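Local coordinates for protein 2-hydroxyisocaproyl-CoA dehydratase activator (Clostridium difficile, PDB 4EHU) that transfers one electron to (R)-2-hydroxyisocaproyl-CoA dehydratase at the cost of ATP hydrolysis, activating this enzyme of leucine fermentation through a [4Fe-4S] cluster shared by its homodimer, at residues A[16-21]-A[248-253]. Sequence-based numbering, arbitrary orientation.
Sequences VILKNG and AALYAF
Val16 meets helix 248-253 through CG1, which rests 4.2 Å from Ala249 CB; Ala249 CB also lies 4.1 Å from Val16 O. Two residues on, Leu18 faces the helix again, its CB 3.9 Å from Ala249 CB, so one small side chain lies against both residues of 16-19 that point at the helix. With CG anti to the backbone N (chi1 -176°), Leu18 reaches on to Leu250: the two side chains run obliquely across each other and touch methyl to methyl, CD2 to CD2 at 3.6 Å. The turn at Asn20 and Gly21, both with positive phi, leads to strand 23-30 and brings backbone atoms against Phe253. Gly21 CA sits over one ring face in a CH-pi contact, 3.6 Å from the Phe253 ring centroid and 17° off its normal, while Gly21 N lies 3.4 Å from Phe253 CD1. Leu250 CD2 also touches the turn, 3.7 Å from Gly21 O. Thr3 of strand 2-8 joins Leu18 by backbone hydrogen bonding and Ala249 O through OG1. The axes of 16-19 and 248-253 run 41° apart. Helix 243-261 follows the second sheet's strands but packs on the first (23-30, 13-19, 2-8, 57-63, 75-76), a crossing-back characteristic of the two-sheet actin fold.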
ATOM      1  N   VAL A  16       9.079 -17.311  24.522  1.00 25.72           N
ATOM      2  CA  VAL A  16       9.630 -18.654  24.698  1.00 26.50           C
ATOM      3  C   VAL A  16      10.338 -18.700  26.039  1.00 28.33           C
ATOM      4  O   VAL A  16      11.046 -17.751  26.379  1.00 28.38           O
ATOM      5  CB  VAL A  16      10.669 -18.982  23.603  1.00 24.33           C
ATOM      6  CG1 VAL A  16      11.440 -20.235  23.962  1.00 26.81           C
ATOM      7  CG2 VAL A  16       9.973 -19.140  22.220  1.00 22.98           C
ATOM      8  N   ILE A  17      10.124 -19.774  26.802  1.00 25.58           N
ATOM      9  CA  ILE A  17      10.978 -20.080  27.945  1.00 26.63           C
ATOM     10  C   ILE A  17      11.853 -21.262  27.554  1.00 29.58           C
ATOM     11  O   ILE A  17      11.355 -22.305  27.108  1.00 30.65           O
ATOM     12  CB  ILE A  17      10.174 -20.430  29.224  1.00 31.96           C
ATOM     13  CG1 ILE A  17       9.372 -19.216  29.696  1.00 47.52           C
ATOM     14  CG2 ILE A  17      11.128 -20.899  30.333  1.00 32.26           C
ATOM     15  CD1 ILE A  17       8.572 -19.447  30.961  1.00 53.61           C
ATOM     16  N   LEU A  18      13.157 -21.082  27.711  1.00 30.70           N
ATOM     17  CA  LEU A  18      14.150 -22.071  27.305  1.00 30.70           C
ATOM     18  C   LEU A  18      14.882 -22.580  28.542  1.00 29.15           C
ATOM     19  O   LEU A  18      15.286 -21.795  29.403  1.00 30.51           O
ATOM     20  CB  LEU A  18      15.145 -21.418  26.347  1.00 26.81           C
ATOM     21  CG  LEU A  18      16.232 -22.264  25.690  1.00 31.31           C
ATOM     22  CD1 LEU A  18      15.637 -23.206  24.641  1.00 27.65           C
ATOM     23  CD2 LEU A  18      17.246 -21.339  25.039  1.00 25.77           C
ATOM     24  N   LYS A  19      15.047 -23.894  28.629  1.00 31.41           N
ATOM     25  CA  LYS A  19      15.702 -24.514  29.778  1.00 33.56           C
ATOM     26  C   LYS A  19      17.123 -24.911  29.399  1.00 32.51           C
ATOM     27  O   LYS A  19      17.329 -25.637  28.423  1.00 34.38           O
ATOM     28  CB  LYS A  19      14.922 -25.754  30.220  1.00 38.60           C
ATOM     29  CG  LYS A  19      15.374 -26.347  31.571  1.00 35.00           C
ATOM     30  CD  LYS A  19      14.588 -27.603  31.894  1.00 39.03           C
ATOM     31  CE  LYS A  19      15.074 -28.235  33.189  1.00 55.99           C
ATOM     32  NZ  LYS A  19      14.266 -29.433  33.556  1.00 65.24           N
ATOM     33  N   ASN A  20      18.088 -24.414  30.166  1.00 34.24           N
ATOM     34  CA  ASN A  20      19.504 -24.707  29.961  1.00 34.94           C
ATOM     35  C   ASN A  20      19.935 -24.507  28.520  1.00 33.26           C
ATOM     36  O   ASN A  20      20.771 -25.246  28.006  1.00 35.78           O
ATOM     37  CB  ASN A  20      19.834 -26.131  30.408  1.00 37.04           C
ATOM     38  CG  ASN A  20      19.574 -26.341  31.879  1.00 43.19           C
ATOM     39  OD1 ASN A  20      19.018 -27.363  32.290  1.00 47.95           O
ATOM     40  ND2 ASN A  20      19.957 -25.363  32.682  1.00 37.62           N
ATOM     41  N   GLY A  21      19.365 -23.489  27.880  1.00 31.93           N
ATOM     42  CA  GLY A  21      19.742 -23.129  26.526  1.00 29.39           C
ATOM     43  C   GLY A  21      19.505 -24.215  25.493  1.00 32.12           C
ATOM     44  O   GLY A  21      20.056 -24.160  24.397  1.00 37.10           O
ATOM     45  N   ALA A 248      15.922 -14.737  20.912  1.00 19.41           N
ATOM     46  CA  ALA A 248      16.040 -13.901  22.115  1.00 22.52           C
ATOM     47  C   ALA A 248      16.341 -14.758  23.360  1.00 25.38           C
ATOM     48  O   ALA A 248      17.192 -14.405  24.189  1.00 22.01           O
ATOM     49  CB  ALA A 248      14.764 -13.068  22.324  1.00 21.75           C
ATOM     50  N   ALA A 249      15.658 -15.892  23.495  1.00 22.60           N
ATOM     51  CA  ALA A 249      15.859 -16.759  24.666  1.00 23.96           C
ATOM     52  C   ALA A 249      17.286 -17.318  24.676  1.00 26.78           C
ATOM     53  O   ALA A 249      17.875 -17.520  25.725  1.00 25.43           O
ATOM     54  CB  ALA A 249      14.823 -17.896  24.684  1.00 22.24           C
ATOM     55  N   LEU A 250      17.844 -17.543  23.494  1.00 22.61           N
ATOM     56  CA  LEU A 250      19.196 -18.069  23.371  1.00 24.30           C
ATOM     57  C   LEU A 250      20.224 -16.987  23.699  1.00 26.71           C
ATOM     58  O   LEU A 250      21.238 -17.266  24.351  1.00 26.21           O
ATOM     59  CB  LEU A 250      19.426 -18.610  21.958  1.00 22.88           C
ATOM     60  CG  LEU A 250      18.771 -19.962  21.702  1.00 19.70           C
ATOM     61  CD1 LEU A 250      18.600 -20.191  20.185  1.00 20.90           C
ATOM     62  CD2 LEU A 250      19.606 -21.065  22.330  1.00 23.58           C
ATOM     63  N   TYR A 251      19.979 -15.755  23.264  1.00 22.46           N
ATOM     64  CA  TYR A 251      20.856 -14.658  23.665  1.00 23.29           C
ATOM     65  C   TYR A 251      20.738 -14.451  25.163  1.00 24.58           C
ATOM     66  O   TYR A 251      21.695 -14.053  25.804  1.00 26.17           O
ATOM     67  CB  TYR A 251      20.537 -13.354  22.944  1.00 24.05           C
ATOM     68  CG  TYR A 251      21.096 -13.327  21.553  1.00 24.48           C
ATOM     69  CD1 TYR A 251      22.459 -13.458  21.334  1.00 25.66           C
ATOM     70  CD2 TYR A 251      20.262 -13.192  20.451  1.00 25.28           C
ATOM     71  CE1 TYR A 251      22.974 -13.468  20.073  1.00 26.37           C
ATOM     72  CE2 TYR A 251      20.768 -13.171  19.196  1.00 24.95           C
ATOM     73  CZ  TYR A 251      22.124 -13.319  18.998  1.00 28.96           C
ATOM     74  OH  TYR A 251      22.629 -13.310  17.715  1.00 27.86           O
ATOM     75  N   ALA A 252      19.563 -14.721  25.716  1.00 23.55           N
ATOM     76  CA  ALA A 252      19.368 -14.579  27.162  1.00 28.09           C
ATOM     77  C   ALA A 252      20.197 -15.627  27.896  1.00 22.87           C
ATOM     78  O   ALA A 252      20.779 -15.350  28.950  1.00 26.77           O
ATOM     79  CB  ALA A 252      17.888 -14.718  27.505  1.00 26.63           C
ATOM     80  N   PHE A 253      20.225 -16.837  27.350  1.00 25.64           N
ATOM     81  CA  PHE A 253      21.063 -17.901  27.862  1.00 27.20           C
ATOM     82  C   PHE A 253      22.531 -17.493  27.785  1.00 26.23           C
ATOM     83  O   PHE A 253      23.272 -17.716  28.745  1.00 29.14           O
ATOM     84  CB  PHE A 253      20.807 -19.198  27.083  1.00 26.07           C
ATOM     85  CG  PHE A 253      21.755 -20.322  27.432  1.00 29.41           C
ATOM     86  CD1 PHE A 253      21.592 -21.057  28.603  1.00 31.34           C
ATOM     87  CD2 PHE A 253      22.790 -20.655  26.575  1.00 35.61           C
ATOM     88  CE1 PHE A 253      22.445 -22.092  28.912  1.00 34.80           C
ATOM     89  CE2 PHE A 253      23.653 -21.692  26.879  1.00 37.37           C
ATOM     90  CZ  PHE A 253      23.477 -22.416  28.048  1.00 36.18           C
TER